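Local coordinates for protein ORF 37 (Human herpesvirus 8 type M, PDB 3FHD) that processes branched or non-linear viral DNA intermediates as an alkaline nuclease of the PD-(D/E)XK superfamily, with both endonuclease and exonuclease activity, at residues A83-M86 against A87-Y90; F91-S94 against K95-E98; P155-D158 against A159-G163. All blocks are in the same frame, centred on the assembly; numbering follows the deposited sequence.

Interaction 1: residues A83-M86 against A87-Y90; sequences ALRM and AYNY
R85 meets Y88 and N89 on the next turn of one helix, and this is where the contact is tight. The side chains of R85 and Y88 run side by side and point the same way. Their flat groups are 56° apart, so this is not a parallel stack. Y88 CD2 sits over the centre of one guanidinium face, 3.9 Å from R85 CZ. The R85 chain starts anti to the backbone N (chi1 -174°) and bends at chi2 (64°), which brings its end back beside the tyrosine.

The amide of N89 adds a polar grip. N89 ND2 donates to R85 O at 2.9 Å, from above the carbonyl plane and not on a lone pair. The backbone N of N89 reaches the same R85 O at 2.9 Å, from the opposite face. Two donors therefore hold this one buried oxygen. N89 ND2 and R85 NE only pack beside each other, 3.6 Å apart. Q231 spans the two groups: its OE1 takes R85 NE and its NE2 gives to N89 OD1. R85 NH2 and NH1 go on to L160 O and D162 O, and F59 makes a cation-pi contact with R85.

The other side is looser. All eight residues are buried, so it faces protein, not solvent. L84 CD1 is 4.4 Å from A87 CB. The M86 chain, bent at chi2 and chi3, packs on helix 134-147, and the Y90 ring meets F109 and F114.

Regular i to i+4 bonds join the two halves, such as Y88 N to L84 O at 2.9 Å. The arrangement is that of a buried alpha-helix whose arginine ties it to backbone carbonyls of the neighbouring segment 159-163.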
# COMPACT_ATOMS: atom_id res chain seq x y z
N ALA A 83 12.18 -2.51 18.77
CA ALA A 83 11.66 -2.66 20.13
C ALA A 83 10.78 -1.49 20.59
O ALA A 83 9.75 -1.68 21.22
CB ALA A 83 12.82 -2.93 21.17
N LEU A 84 11.20 -0.26 20.28
CA LEU A 84 10.42 0.90 20.73
C LEU A 84 9.06 1.01 19.96
O LEU A 84 8.04 1.44 20.52
CB LEU A 84 11.28 2.17 20.60
CG LEU A 84 10.70 3.50 21.08
CD1 LEU A 84 10.14 3.39 22.52
CD2 LEU A 84 11.75 4.62 20.96
N ARG A 85 9.06 0.59 18.70
CA ARG A 85 7.82 0.51 17.90
C ARG A 85 6.84 -0.54 18.49
O ARG A 85 5.63 -0.28 18.54
CB ARG A 85 8.17 0.15 16.43
CG ARG A 85 6.98 0.18 15.48
CD ARG A 85 6.38 1.56 15.34
NE ARG A 85 5.08 1.50 14.65
CZ ARG A 85 4.41 2.55 14.17
NH1 ARG A 85 4.96 3.75 14.22
NH2 ARG A 85 3.22 2.37 13.59
N MET A 86 7.38 -1.69 18.93
CA MET A 86 6.59 -2.73 19.63
C MET A 86 5.99 -2.18 20.92
O MET A 86 4.80 -2.36 21.17
CB MET A 86 7.44 -3.98 19.94
CG MET A 86 7.73 -4.87 18.72
SD MET A 86 6.26 -5.45 17.81
CE MET A 86 6.85 -5.10 16.21
N ALA A 87 6.80 -1.44 21.70
CA ALA A 87 6.33 -0.75 22.93
C ALA A 87 5.16 0.20 22.63
O ALA A 87 4.13 0.18 23.33
CB ALA A 87 7.49 0.03 23.57
N TYR A 88 5.34 1.05 21.62
CA TYR A 88 4.26 1.93 21.13
C TYR A 88 3.00 1.16 20.76
O TYR A 88 1.89 1.56 21.17
CB TYR A 88 4.73 2.75 19.91
CG TYR A 88 3.57 3.42 19.17
CD1 TYR A 88 2.85 4.46 19.76
CD2 TYR A 88 3.18 2.97 17.90
CE1 TYR A 88 1.76 5.07 19.09
CE2 TYR A 88 2.07 3.55 17.23
CZ TYR A 88 1.40 4.62 17.83
OH TYR A 88 0.32 5.19 17.18
N ASN A 89 3.15 0.08 19.98
CA ASN A 89 1.97 -0.74 19.59
C ASN A 89 1.19 -1.18 20.84
O ASN A 89 -0.04 -1.12 20.88
CB ASN A 89 2.36 -1.97 18.77
CG ASN A 89 2.46 -1.67 17.25
OD1 ASN A 89 1.68 -2.19 16.45
ND2 ASN A 89 3.37 -0.81 16.87
N TYR A 90 1.91 -1.63 21.86
CA TYR A 90 1.24 -2.01 23.10
C TYR A 90 0.41 -0.88 23.71
O TYR A 90 -0.78 -1.05 23.98
CB TYR A 90 2.22 -2.59 24.13
CG TYR A 90 1.54 -2.75 25.47
CD1 TYR A 90 0.58 -3.77 25.67
CD2 TYR A 90 1.82 -1.89 26.53
CE1 TYR A 90 -0.07 -3.92 26.90
CE2 TYR A 90 1.17 -2.05 27.79
CZ TYR A 90 0.24 -3.05 27.95
OH TYR A 90 -0.38 -3.21 29.18

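Interaction 2: residues F91-S94 against K95-E98; sequences FLFS and KVGE
This contact is a largely buried stretch of alpha-helix 83-100, with i to i+4 backbone bonds and an apolar pair one turn apart. L92 and V96 form that pair. L92 CD1 lies 3.8 Å from V96 CG1, and the two side chains meet at a slant. L92 has its CG anti to the backbone N (chi1 176°), and the end of its chain approaches V96. V96 CG2 is near L92 CD1 too. It also touches F93 CD1 loosely, at 4.4 Å.

The same methyls lie close to the backbone. V96 CG2 is 3.4 Å from L92 O. That oxygen accepts from V96 N at 2.9 Å, in the carbonyl plane. It also takes a weak bond from K95 N, whose better partner is F91 O at 3.1 Å. G97 N reaches F93 O at 3.0 Å.

On the more open flank a water joins the turns. It donates to S94 O at 2.9 Å and accepts from E98 N, so it takes the place of a direct bond between them. K95 starts anti to its own N and bends twice, at chi2 and chi3, so that its amine leaves the helix. There NZ gives hydrogen bonds to D36 O and S34 O, tying the helix to the N-terminal part of the chain.

Around the contact, F93 packs on V144 and A147 of helix 134-147 and on V105 of helix 104-113. S94 touches C106 of that same helix. V96 meets L38 of helix 38-42 and V156, just before helix 157-161.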
# COMPACT_ATOMS: atom_id res chain seq x y z
N PHE A 91 1.02 0.28 23.95
CA PHE A 91 0.30 1.44 24.51
C PHE A 91 -0.86 1.89 23.64
O PHE A 91 -1.94 2.25 24.16
CB PHE A 91 1.26 2.61 24.75
CG PHE A 91 2.20 2.39 25.94
CD1 PHE A 91 1.71 2.46 27.24
CD2 PHE A 91 3.53 2.05 25.74
CE1 PHE A 91 2.56 2.23 28.35
CE2 PHE A 91 4.39 1.83 26.82
CZ PHE A 91 3.89 1.91 28.14
N LEU A 92 -0.63 1.92 22.33
CA LEU A 92 -1.67 2.29 21.37
C LEU A 92 -2.90 1.36 21.51
O LEU A 92 -4.01 1.81 21.71
CB LEU A 92 -1.14 2.19 19.92
CG LEU A 92 -2.22 2.46 18.87
CD1 LEU A 92 -2.96 3.81 19.11
CD2 LEU A 92 -1.61 2.40 17.50
N PHE A 93 -2.68 0.07 21.35
CA PHE A 93 -3.76 -0.89 21.44
C PHE A 93 -4.35 -1.10 22.84
O PHE A 93 -5.54 -1.38 22.95
CB PHE A 93 -3.42 -2.20 20.73
CG PHE A 93 -3.57 -2.10 19.22
CD1 PHE A 93 -4.76 -2.48 18.60
CD2 PHE A 93 -2.54 -1.57 18.44
CE1 PHE A 93 -4.92 -2.39 17.22
CE2 PHE A 93 -2.67 -1.45 17.04
CZ PHE A 93 -3.89 -1.85 16.42
N SER A 94 -3.57 -0.88 23.89
CA SER A 94 -4.18 -0.85 25.22
C SER A 94 -5.22 0.29 25.28
O SER A 94 -6.30 0.12 25.87
CB SER A 94 -3.15 -0.69 26.34
OG SER A 94 -3.79 -0.83 27.60
N LYS A 95 -4.92 1.41 24.64
CA LYS A 95 -5.81 2.59 24.69
C LYS A 95 -7.03 2.46 23.75
O LYS A 95 -8.16 2.79 24.13
CB LYS A 95 -5.01 3.88 24.41
CG LYS A 95 -5.81 5.22 24.39
CD LYS A 95 -6.52 5.49 25.72
CE LYS A 95 -5.50 5.63 26.85
NZ LYS A 95 -6.14 6.15 28.10
N VAL A 96 -6.81 1.93 22.54
CA VAL A 96 -7.84 1.96 21.47
C VAL A 96 -8.56 0.65 21.16
O VAL A 96 -9.59 0.67 20.46
CB VAL A 96 -7.30 2.52 20.10
CG1 VAL A 96 -6.59 3.82 20.29
CG2 VAL A 96 -6.44 1.48 19.37
N GLY A 97 -8.03 -0.46 21.65
CA GLY A 97 -8.54 -1.81 21.33
C GLY A 97 -10.04 -1.98 21.50
O GLY A 97 -10.73 -2.41 20.58
N GLU A 98 -10.54 -1.61 22.68
CA GLU A 98 -11.97 -1.67 22.98
C GLU A 98 -12.80 -0.82 22.02
O GLU A 98 -13.78 -1.29 21.44
CB GLU A 98 -12.21 -1.21 24.42
O HOH W 1 -8.76 -1.04 24.93

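Interaction 3: residues P155-D158 against A159-G163; sequences PVWD and ALRDG. With SO4 (sulfate ion), chain B.
The indole of W157 and the chain of R161, one turn on, cross at a slant. R161 CD lies over one face of the indole, offset toward its rim. It makes a CH-pi contact, 3.5 Å from the centroid of the W157 five-membered ring. The guanidinium plane is only 22° from that of the indole. R161 NH1 comes within 3.6 Å of W157 CZ2. With the bend at chi3 (58°) the guanidinium lies alongside the indole and its edge meets a bound sulfate.

The sulfate lies in the guanidinium plane. R161 NH1 donates to sulfate O4 at 2.6 Å, almost straight (173°), and R161 NH2 to O1 at 3.1 Å. The hydroxyls of S167, S168 and S241 also hydrogen-bond the sulfate. The ion probably comes from the crystallisation liquor. The side chain of R161 is about 10 Å from the bound magnesium, so the site lies near the nuclease centre.

Backbone bonds carry the short helix, with L160 N on V156 O at 3.0 Å. A water links P155 O to A159 N. On helix 83-100, L160 meets L92, and P155 touches F99 and I100. P155 and V156 touch L54 of helix 47-55.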
# COMPACT_ATOMS: atom_id res chain seq x y z
N PRO A 155 -10.86 4.39 12.75
CA PRO A 155 -10.45 5.67 13.33
C PRO A 155 -9.00 5.78 13.79
O PRO A 155 -8.55 6.90 14.06
CB PRO A 155 -11.39 5.80 14.54
CG PRO A 155 -11.69 4.38 14.90
CD PRO A 155 -11.88 3.71 13.58
N VAL A 156 -8.26 4.67 13.87
CA VAL A 156 -6.84 4.73 14.26
C VAL A 156 -5.88 4.71 13.08
O VAL A 156 -4.69 4.83 13.30
CB VAL A 156 -6.42 3.65 15.33
CG1 VAL A 156 -7.46 3.58 16.47
CG2 VAL A 156 -6.15 2.27 14.68
N TRP A 157 -6.40 4.58 11.84
CA TRP A 157 -5.59 4.51 10.59
C TRP A 157 -4.47 5.56 10.52
O TRP A 157 -3.29 5.19 10.37
CB TRP A 157 -6.50 4.65 9.34
CG TRP A 157 -5.87 4.24 8.05
CD1 TRP A 157 -5.61 5.03 6.97
CD2 TRP A 157 -5.43 2.91 7.70
NE1 TRP A 157 -5.02 4.27 5.97
CE2 TRP A 157 -4.91 2.97 6.39
CE3 TRP A 157 -5.43 1.67 8.37
CZ2 TRP A 157 -4.40 1.83 5.72
CZ3 TRP A 157 -4.92 0.52 7.70
CH2 TRP A 157 -4.39 0.63 6.39
N ASP A 158 -4.84 6.84 10.62
CA ASP A 158 -3.89 7.95 10.46
C ASP A 158 -2.85 7.93 11.58
O ASP A 158 -1.67 8.05 11.31
CB ASP A 158 -4.59 9.31 10.41
CG ASP A 158 -5.38 9.53 9.11
OD1 ASP A 158 -5.05 8.89 8.08
OD2 ASP A 158 -6.33 10.36 9.12
N ALA A 159 -3.30 7.73 12.82
CA ALA A 159 -2.40 7.69 13.97
C ALA A 159 -1.35 6.59 13.90
O ALA A 159 -0.15 6.81 14.18
CB ALA A 159 -3.22 7.58 15.28
N LEU A 160 -1.78 5.39 13.48
CA LEU A 160 -0.94 4.20 13.40
C LEU A 160 0.15 4.33 12.28
O LEU A 160 1.30 3.87 12.44
CB LEU A 160 -1.85 3.00 13.09
CG LEU A 160 -1.11 1.68 12.89
CD1 LEU A 160 -0.33 1.23 14.14
CD2 LEU A 160 -2.07 0.54 12.41
N ARG A 161 -0.22 4.99 11.18
CA ARG A 161 0.68 5.21 10.07
C ARG A 161 1.79 6.27 10.31
O ARG A 161 2.81 6.30 9.59
CB ARG A 161 -0.13 5.52 8.81
CG ARG A 161 -0.96 4.31 8.38
CD ARG A 161 -2.05 4.75 7.39
NE ARG A 161 -1.44 5.40 6.22
CZ ARG A 161 -1.06 4.76 5.12
NH1 ARG A 161 -1.27 3.45 4.99
NH2 ARG A 161 -0.47 5.41 4.13
N ASP A 162 1.60 7.09 11.32
CA ASP A 162 2.60 8.11 11.68
C ASP A 162 3.93 7.42 12.07
O ASP A 162 3.91 6.33 12.70
CB ASP A 162 2.09 8.99 12.81
CG ASP A 162 3.15 10.00 13.25
OD1 ASP A 162 3.37 10.95 12.49
OD2 ASP A 162 3.83 9.80 14.28
N GLY A 163 5.05 8.01 11.64
CA GLY A 163 6.39 7.53 11.98
C GLY A 163 6.89 6.39 11.09
O GLY A 163 7.95 5.84 11.30
S SO4 B . 0.26 2.42 1.76
O1 SO4 B . 0.95 3.67 2.03
O2 SO4 B . -0.28 2.46 0.40
O3 SO4 B . 1.26 1.37 1.88
O4 SO4 B . -0.72 2.17 2.78
O HOH W 2 -6.21 8.19 13.61

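How the interactions relate
Interactions 1 and 2 are successive parts of helix 83-100. Interaction 3 is the short helix 157-161, which packs beside both. Interaction 1 is wholly buried yet rich in polar bonds, and it meets 155-163 by hydrogen bonds to backbone carbonyls. Interaction 2 is mainly apolar and has a partly exposed flank with a water. It meets 155-163 through methyl groups. Interaction 3 has both characters. Its V156 and L160 are buried against helix 83-100, while the partly exposed R161 holds an anion on the side nearer the metal site. Interactions 1 and 2 lie away from that site.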